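AT-less polyketide synthase (Streptomyces platensis subsp. rosaceus, PDB 4QYR) is a ketosynthase domain of the isomigrastatin synthase MgsE and probably catalyses condensation of a growing acyl chain with an extender unit on an acyl carrier protein. Local coordinates at residues Asp71-Asp76 and Gln91-Leu96; Cys342-Val347 and Phe394-Glu399. One frame throughout, in Å; residues are numbered along the deposited sequence.

Contact 1 (Asp71-Asp76 and Gln91-Leu96); sequences DRFDAD and QHRLAL
Arg93 lays the aliphatic part of its side chain across one face of the Phe73 ring, a CH-pi contact: CB stands 3.8 Å from the centroid of the Phe73 ring, 21° off its normal. Farther out on the same side chain, Arg93 CD rests 3.5 Å from Phe73 CD2. A bend at chi3 then leads to the guanidinium, which is turned 41° from the ring plane. Its NE donates to Met88 O and its NH1 makes a weak bond to Tyr603 O. Asp71 O merely lies near the guanidinium plane at its edge. Leu94 adds a lighter touch, with CD2 4.0 Å from Arg72 O. Three residues on from Arg93, Leu96 CD1 meets Phe73 CZ at 4.1 Å. Phe73, with CG anti to its own backbone N (chi1 180°), is thereby sent to helix 90-106; Ala75 N lies over the opposite face of its ring. Strand 72-73 also pairs with 601-602 near the C-terminus. The chemistry implies a division of labour: Arg93 grips Phe73 through its carbons, while NE and, weakly, NH1 turn to backbone carbonyls outside the contact and NH2 is also hydrogen-bonded outside it.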
ATOM      1  N   ASP A  71     -18.242 -11.183 -15.632  1.00 43.05           N
ATOM      2  CA  ASP A  71     -17.449 -11.534 -16.794  1.00 44.33           C
ATOM      3  C   ASP A  71     -17.602 -10.487 -17.890  1.00 45.27           C
ATOM      4  O   ASP A  71     -17.049 -10.643 -18.981  1.00 46.53           O
ATOM      5  CB  ASP A  71     -17.838 -12.916 -17.333  1.00 47.58           C
ATOM      6  CG  ASP A  71     -19.328 -13.061 -17.591  1.00 52.13           C
ATOM      7  OD1 ASP A  71     -20.132 -12.593 -16.757  1.00 51.18           O
ATOM      8  OD2 ASP A  71     -19.696 -13.661 -18.630  1.00 57.33           O
ATOM      9  N   ARG A  72     -18.352  -9.424 -17.604  1.00 41.98           N
ATOM     10  CA  ARG A  72     -18.658  -8.430 -18.629  1.00 42.24           C
ATOM     11  C   ARG A  72     -17.745  -7.223 -18.484  1.00 43.85           C
ATOM     12  O   ARG A  72     -17.338  -6.877 -17.369  1.00 46.63           O
ATOM     13  CB  ARG A  72     -20.124  -8.022 -18.553  1.00 39.82           C
ATOM     14  CG  ARG A  72     -21.037  -9.193 -18.379  1.00 46.15           C
ATOM     15  CD  ARG A  72     -21.208  -9.925 -19.694  1.00 58.28           C
ATOM     16  NE  ARG A  72     -21.636 -11.305 -19.501  1.00 66.96           N
ATOM     17  CZ  ARG A  72     -22.402 -11.972 -20.355  1.00 70.43           C
ATOM     18  NH1 ARG A  72     -22.733 -13.236 -20.104  1.00 72.60           N
ATOM     19  NH2 ARG A  72     -22.843 -11.369 -21.451  1.00 69.52           N
ATOM     20  N   PHE A  73     -17.415  -6.593 -19.612  1.00 37.49           N
ATOM     21  CA  PHE A  73     -16.403  -5.535 -19.650  1.00 39.41           C
ATOM     22  C   PHE A  73     -16.364  -4.884 -21.017  1.00 39.95           C
ATOM     23  O   PHE A  73     -16.497  -5.568 -22.032  1.00 42.47           O
ATOM     24  CB  PHE A  73     -15.027  -6.107 -19.315  1.00 40.23           C
ATOM     25  CG  PHE A  73     -13.907  -5.097 -19.335  1.00 38.34           C
ATOM     26  CD1 PHE A  73     -13.979  -3.946 -18.569  1.00 34.19           C
ATOM     27  CD2 PHE A  73     -12.760  -5.329 -20.095  1.00 39.24           C
ATOM     28  CE1 PHE A  73     -12.938  -3.025 -18.562  1.00 31.49           C
ATOM     29  CE2 PHE A  73     -11.720  -4.411 -20.103  1.00 39.01           C
ATOM     30  CZ  PHE A  73     -11.816  -3.249 -19.330  1.00 37.44           C
ATOM     31  N   ASP A  74     -16.182  -3.568 -21.048  1.00 38.22           N
ATOM     32  CA  ASP A  74     -16.103  -2.842 -22.310  1.00 39.97           C
ATOM     33  C   ASP A  74     -14.635  -2.646 -22.636  1.00 45.54           C
ATOM     34  O   ASP A  74     -14.045  -1.630 -22.264  1.00 44.81           O
ATOM     35  CB  ASP A  74     -16.819  -1.503 -22.205  1.00 40.69           C
ATOM     36  CG  ASP A  74     -17.213  -0.943 -23.540  1.00 49.03           C
ATOM     37  OD1 ASP A  74     -16.739  -1.460 -24.582  1.00 52.05           O
ATOM     38  OD2 ASP A  74     -18.010   0.025 -23.540  1.00 51.37           O
ATOM     39  N   ALA A  75     -14.035  -3.629 -23.310  1.00 47.83           N
ATOM     40  CA  ALA A  75     -12.594  -3.618 -23.525  1.00 41.68           C
ATOM     41  C   ALA A  75     -12.224  -2.639 -24.624  1.00 44.80           C
ATOM     42  O   ALA A  75     -11.124  -2.096 -24.620  1.00 49.38           O
ATOM     43  CB  ALA A  75     -12.088  -5.000 -23.854  1.00 39.48           C
ATOM     44  N   ASP A  76     -13.137  -2.399 -25.557  1.00 42.85           N
ATOM     45  CA  ASP A  76     -12.880  -1.396 -26.588  1.00 51.82           C
ATOM     46  C   ASP A  76     -12.853   0.004 -26.035  1.00 50.35           C
ATOM     47  O   ASP A  76     -12.156   0.869 -26.555  1.00 53.57           O
ATOM     48  CB  ASP A  76     -13.922  -1.468 -27.691  1.00 61.84           C
ATOM     49  CG  ASP A  76     -13.986  -2.816 -28.291  1.00 75.31           C
ATOM     50  OD1 ASP A  76     -13.380  -3.004 -29.367  1.00 80.85           O
ATOM     51  OD2 ASP A  76     -14.606  -3.696 -27.657  1.00 81.08           O
ATOM     52  N   GLN A  91     -11.367  -8.060 -11.394  1.00 28.51           N
ATOM     53  CA  GLN A  91     -11.221  -6.996 -10.407  1.00 29.30           C
ATOM     54  C   GLN A  91     -10.649  -5.726 -11.044  1.00 29.45           C
ATOM     55  O   GLN A  91     -11.118  -4.624 -10.776  1.00 29.15           O
ATOM     56  CB  GLN A  91     -10.341  -7.451  -9.244  1.00 26.62           C
ATOM     57  CG  GLN A  91     -10.896  -8.653  -8.483  1.00 27.49           C
ATOM     58  CD  GLN A  91     -10.167  -8.896  -7.176  1.00 30.04           C
ATOM     59  OE1 GLN A  91     -10.768  -8.918  -6.102  1.00 33.16           O
ATOM     60  NE2 GLN A  91      -8.864  -9.075  -7.260  1.00 28.81           N
ATOM     61  N   HIS A  92      -9.652  -5.866 -11.904  1.00 31.43           N
ATOM     62  CA  HIS A  92      -9.120  -4.687 -12.568  1.00 33.80           C
ATOM     63  C   HIS A  92     -10.158  -4.122 -13.517  1.00 26.78           C
ATOM     64  O   HIS A  92     -10.241  -2.917 -13.708  1.00 26.29           O
ATOM     65  CB  HIS A  92      -7.835  -4.998 -13.335  1.00 38.69           C
ATOM     66  CG  HIS A  92      -6.745  -5.585 -12.493  1.00 43.21           C
ATOM     67  ND1 HIS A  92      -5.415  -5.480 -12.831  1.00 45.49           N
ATOM     68  CD2 HIS A  92      -6.785  -6.297 -11.343  1.00 48.02           C
ATOM     69  CE1 HIS A  92      -4.680  -6.105 -11.928  1.00 49.27           C
ATOM     70  NE2 HIS A  92      -5.488  -6.606 -11.011  1.00 51.57           N
ATOM     71  N   ARG A  93     -10.953  -4.996 -14.114  1.00 27.93           N
ATOM     72  CA  ARG A  93     -11.909  -4.562 -15.127  1.00 34.94           C
ATOM     73  C   ARG A  93     -13.035  -3.771 -14.492  1.00 37.04           C
ATOM     74  O   ARG A  93     -13.363  -2.681 -14.949  1.00 42.32           O
ATOM     75  CB  ARG A  93     -12.484  -5.750 -15.904  1.00 34.60           C
ATOM     76  CG  ARG A  93     -11.448  -6.765 -16.346  1.00 33.54           C
ATOM     77  CD  ARG A  93     -11.945  -7.562 -17.492  1.00 33.27           C
ATOM     78  NE  ARG A  93     -11.418  -8.917 -17.470  1.00 34.36           N
ATOM     79  CZ  ARG A  93     -12.173 -10.010 -17.540  1.00 35.78           C
ATOM     80  NH1 ARG A  93     -13.492  -9.903 -17.623  1.00 40.57           N
ATOM     81  NH2 ARG A  93     -11.613 -11.210 -17.530  1.00 37.94           N
ATOM     82  N   LEU A  94     -13.620  -4.306 -13.428  1.00 35.54           N
ATOM     83  CA  LEU A  94     -14.693  -3.592 -12.751  1.00 34.54           C
ATOM     84  C   LEU A  94     -14.192  -2.327 -12.054  1.00 31.53           C
ATOM     85  O   LEU A  94     -14.935  -1.364 -11.911  1.00 34.38           O
ATOM     86  CB  LEU A  94     -15.398  -4.498 -11.746  1.00 37.79           C
ATOM     87  CG  LEU A  94     -16.218  -5.666 -12.305  1.00 39.95           C
ATOM     88  CD1 LEU A  94     -17.475  -5.883 -11.460  1.00 38.32           C
ATOM     89  CD2 LEU A  94     -16.579  -5.445 -13.750  1.00 42.54           C
ATOM     90  N   ALA A  95     -12.932  -2.330 -11.629  1.00 30.27           N
ATOM     91  CA  ALA A  95     -12.333  -1.143 -11.020  1.00 28.62           C
ATOM     92  C   ALA A  95     -12.375   0.008 -11.999  1.00 28.26           C
ATOM     93  O   ALA A  95     -12.944   1.058 -11.709  1.00 32.49           O
ATOM     94  CB  ALA A  95     -10.924  -1.413 -10.590  1.00 23.79           C
ATOM     95  N   LEU A  96     -11.790  -0.220 -13.166  1.00 26.57           N
ATOM     96  CA  LEU A  96     -11.812   0.722 -14.269  1.00 27.68           C
ATOM     97  C   LEU A  96     -13.199   1.288 -14.518  1.00 31.76           C
ATOM     98  O   LEU A  96     -13.382   2.499 -14.659  1.00 31.46           O
ATOM     99  CB  LEU A  96     -11.313   0.042 -15.539  1.00 28.58           C
ATOM    100  CG  LEU A  96      -9.808  -0.085 -15.724  1.00 31.97           C
ATOM    101  CD1 LEU A  96      -9.476  -0.990 -16.914  1.00 32.07           C
ATOM    102  CD2 LEU A  96      -9.197   1.295 -15.900  1.00 32.11           C
TER

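Contact 2 (Cys342-Val347 and Phe394-Glu399); sequences CALGSV and FEVVRE
Strands 342-345 and 394-396 pair in parallel at one end of the large mixed sheet of the ketosynthase, where 394-396 is the outermost strand within the chain. Residues Cys342, Ala343 and Leu344 lie beside Phe394, Glu395 and Val396 in turn, and the short strand axes approach to 4.4 Å at an angle of 44°. The hydrogen bonds illustrate how a parallel strand reaches its neighbour through alternate residues. Glu395 N donates to Cys342 O over 2.9 Å, from a position tilted out of the carbonyl plane; two residues on, Val397 N donates to Leu344 O at 3.2 Å, nearly straight (169°) and in the carbonyl plane.

Side chains divide between the two faces. On one, the thiol of Cys342 makes an oblique sulfur-aromatic contact with Phe394, SG lying 4.1 Å from CE1. Leu344 sits between two partners on this face: its CD1 faces Phe394 CD1 at 4.4 Å, and its CD2 meets Val396 CG2 at 4.1 Å, the two side chains crossing at a slant. Leu344 CG is anti to the backbone N (chi1 180°), and from there its two methyls divide between these neighbours. Ala343 and Glu395 point to the other face, where the Glu395 carboxylate turns away to a salt bridge with Arg401. Just past the strand, Val397 brings CG2 to 3.7 Å from Ala343 CB.

Helix 313-331 covers the Leu344 and Phe394 face through Leu321, with Val318 against Leu344, and Phe227 touches both Leu344 and Val396. On its other edge 342-345 pairs with strand 302-304, while the connection to 394-396 runs through helices 348-351 and 358-372, making a beta-alpha-beta crossover.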
ATOM      1  N   CYS A 342     -26.698   6.654  20.719  1.00 73.25           N
ATOM      2  CA  CYS A 342     -26.252   6.751  19.342  1.00 63.98           C
ATOM      3  C   CYS A 342     -26.644   5.497  18.562  1.00 59.20           C
ATOM      4  O   CYS A 342     -26.509   4.386  19.062  1.00 58.80           O
ATOM      5  CB  CYS A 342     -24.740   6.962  19.293  1.00 60.34           C
ATOM      6  SG  CYS A 342     -23.997   6.683  17.671  1.00 68.51           S
ATOM      7  N   ALA A 343     -27.121   5.680  17.335  1.00 51.03           N
ATOM      8  CA  ALA A 343     -27.560   4.571  16.498  1.00 49.46           C
ATOM      9  C   ALA A 343     -26.393   3.743  15.953  1.00 46.58           C
ATOM     10  O   ALA A 343     -25.280   4.245  15.743  1.00 49.73           O
ATOM     11  CB  ALA A 343     -28.393   5.088  15.367  1.00 49.03           C
ATOM     12  N   LEU A 344     -26.666   2.475  15.688  1.00 46.02           N
ATOM     13  CA  LEU A 344     -25.616   1.526  15.348  1.00 45.50           C
ATOM     14  C   LEU A 344     -26.067   0.564  14.263  1.00 44.98           C
ATOM     15  O   LEU A 344     -27.234   0.166  14.239  1.00 48.12           O
ATOM     16  CB  LEU A 344     -25.200   0.765  16.603  1.00 45.21           C
ATOM     17  CG  LEU A 344     -24.122  -0.266  16.404  1.00 47.62           C
ATOM     18  CD1 LEU A 344     -22.793   0.449  16.293  1.00 55.54           C
ATOM     19  CD2 LEU A 344     -24.142  -1.147  17.595  1.00 48.40           C
ATOM     20  N   GLY A 345     -25.169   0.202  13.354  1.00 40.42           N
ATOM     21  CA  GLY A 345     -25.564  -0.669  12.263  1.00 42.85           C
ATOM     22  C   GLY A 345     -24.462  -1.264  11.408  1.00 43.30           C
ATOM     23  O   GLY A 345     -23.269  -1.077  11.663  1.00 40.61           O
ATOM     24  N   SER A 346     -24.874  -1.989  10.374  1.00 45.82           N
ATOM     25  CA  SER A 346     -23.926  -2.689   9.519  1.00 42.24           C
ATOM     26  C   SER A 346     -24.537  -3.206   8.221  1.00 42.60           C
ATOM     27  O   SER A 346     -25.444  -4.040   8.229  1.00 48.61           O
ATOM     28  CB  SER A 346     -23.306  -3.863  10.262  1.00 41.08           C
ATOM     29  OG  SER A 346     -22.353  -4.485   9.431  1.00 41.37           O
ATOM     30  N   VAL A 347     -23.996  -2.737   7.108  1.00 38.09           N
ATOM     31  CA  VAL A 347     -24.496  -3.100   5.803  1.00 36.83           C
ATOM     32  C   VAL A 347     -24.219  -4.574   5.487  1.00 39.95           C
ATOM     33  O   VAL A 347     -24.911  -5.181   4.654  1.00 41.37           O
ATOM     34  CB  VAL A 347     -23.874  -2.206   4.735  1.00 36.21           C
ATOM     35  CG1 VAL A 347     -22.415  -2.617   4.490  1.00 31.74           C
ATOM     36  CG2 VAL A 347     -24.718  -2.225   3.463  1.00 33.93           C
ATOM     37  N   PHE A 394     -25.514   2.714  23.019  1.00 70.66           N
ATOM     38  CA  PHE A 394     -25.666   2.464  21.586  1.00 66.29           C
ATOM     39  C   PHE A 394     -26.882   1.612  21.271  1.00 68.51           C
ATOM     40  O   PHE A 394     -27.077   0.554  21.865  1.00 75.31           O
ATOM     41  CB  PHE A 394     -24.438   1.760  21.020  1.00 64.30           C
ATOM     42  CG  PHE A 394     -23.221   2.619  20.969  1.00 67.61           C
ATOM     43  CD1 PHE A 394     -22.834   3.213  19.777  1.00 66.56           C
ATOM     44  CD2 PHE A 394     -22.447   2.820  22.104  1.00 71.14           C
ATOM     45  CE1 PHE A 394     -21.706   4.003  19.716  1.00 67.05           C
ATOM     46  CE2 PHE A 394     -21.320   3.612  22.054  1.00 72.76           C
ATOM     47  CZ  PHE A 394     -20.944   4.204  20.852  1.00 70.32           C
ATOM     48  N   GLU A 395     -27.680   2.058  20.311  1.00 63.45           N
ATOM     49  CA  GLU A 395     -28.857   1.319  19.900  1.00 63.21           C
ATOM     50  C   GLU A 395     -28.675   0.727  18.505  1.00 61.10           C
ATOM     51  O   GLU A 395     -28.198   1.398  17.594  1.00 59.93           O
ATOM     52  CB  GLU A 395     -30.071   2.240  19.942  1.00 72.00           C
ATOM     53  CG  GLU A 395     -31.413   1.548  19.864  1.00 83.80           C
ATOM     54  CD  GLU A 395     -32.570   2.543  19.828  1.00 97.19           C
ATOM     55  OE1 GLU A 395     -32.545   3.522  20.611  1.00100.93           O
ATOM     56  OE2 GLU A 395     -33.503   2.350  19.013  1.00102.39           O
ATOM     57  N   VAL A 396     -29.039  -0.537  18.334  1.00 61.63           N
ATOM     58  CA  VAL A 396     -29.075  -1.113  17.005  1.00 50.95           C
ATOM     59  C   VAL A 396     -30.364  -0.700  16.319  1.00 55.60           C
ATOM     60  O   VAL A 396     -31.434  -0.817  16.898  1.00 57.42           O
ATOM     61  CB  VAL A 396     -28.999  -2.630  17.034  1.00 50.98           C
ATOM     62  CG1 VAL A 396     -29.103  -3.178  15.620  1.00 49.09           C
ATOM     63  CG2 VAL A 396     -27.729  -3.079  17.706  1.00 50.27           C
ATOM     64  N   VAL A 397     -30.258  -0.202  15.091  1.00 56.05           N
ATOM     65  CA  VAL A 397     -31.425   0.173  14.293  1.00 54.96           C
ATOM     66  C   VAL A 397     -32.012  -1.029  13.593  1.00 58.50           C
ATOM     67  O   VAL A 397     -31.463  -1.491  12.592  1.00 60.16           O
ATOM     68  CB  VAL A 397     -31.065   1.214  13.222  1.00 53.89           C
ATOM     69  CG1 VAL A 397     -32.299   1.590  12.398  1.00 49.94           C
ATOM     70  CG2 VAL A 397     -30.445   2.435  13.868  1.00 56.12           C
ATOM     71  N   ARG A 398     -33.123  -1.540  14.100  1.00 61.31           N
ATOM     72  CA  ARG A 398     -33.733  -2.711  13.489  1.00 64.72           C
ATOM     73  C   ARG A 398     -35.019  -2.295  12.789  1.00 71.27           C
ATOM     74  O   ARG A 398     -35.778  -3.129  12.291  1.00 71.93           O
ATOM     75  CB  ARG A 398     -33.986  -3.779  14.549  1.00 63.49           C
ATOM     76  CG  ARG A 398     -32.741  -4.135  15.324  1.00 55.08           C
ATOM     77  CD  ARG A 398     -33.025  -5.152  16.410  1.00 67.93           C
ATOM     78  NE  ARG A 398     -33.641  -4.567  17.599  1.00 69.75           N
ATOM     79  CZ  ARG A 398     -33.975  -5.267  18.682  1.00 70.51           C
ATOM     80  NH1 ARG A 398     -33.745  -6.570  18.723  1.00 72.03           N
ATOM     81  NH2 ARG A 398     -34.532  -4.670  19.723  1.00 71.49           N
ATOM     82  N   GLU A 399     -35.237  -0.984  12.755  1.00 78.01           N
ATOM     83  CA  GLU A 399     -36.481  -0.393  12.285  1.00 80.53           C
ATOM     84  C   GLU A 399     -36.177   0.843  11.445  1.00 71.57           C
ATOM     85  O   GLU A 399     -35.546   1.782  11.928  1.00 70.84           O
ATOM     86  CB  GLU A 399     -37.385  -0.005  13.465  1.00 89.89           C
ATOM     87  CG  GLU A 399     -36.790   0.997  14.517  1.00127.27           C
ATOM     88  CD  GLU A 399     -35.639   0.453  15.400  1.00122.24           C
ATOM     89  OE1 GLU A 399     -35.116  -0.642  15.132  1.00119.78           O
ATOM     90  OE2 GLU A 399     -35.254   1.128  16.386  1.00120.21           O
TER

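Contacts 1 and 2 show two ways in which one ketosynthase fold holds its parts together, and the two do not touch. Their centres are 35 Å apart, their nearest atoms about 17 Å, and they lie on opposite sides of the chain's centre. The two follow one another along the chain, and all four segments belong to the ketosynthase. Contact 2 extends the main sheet by backbone pairing, whereas contact 1 fastens a short two-residue strand to a helix by side chains. A glycerol, probably from the crystallisation liquor, is hydrogen-bonded to Asp71 at contact 1; it is no evidence of a substrate site.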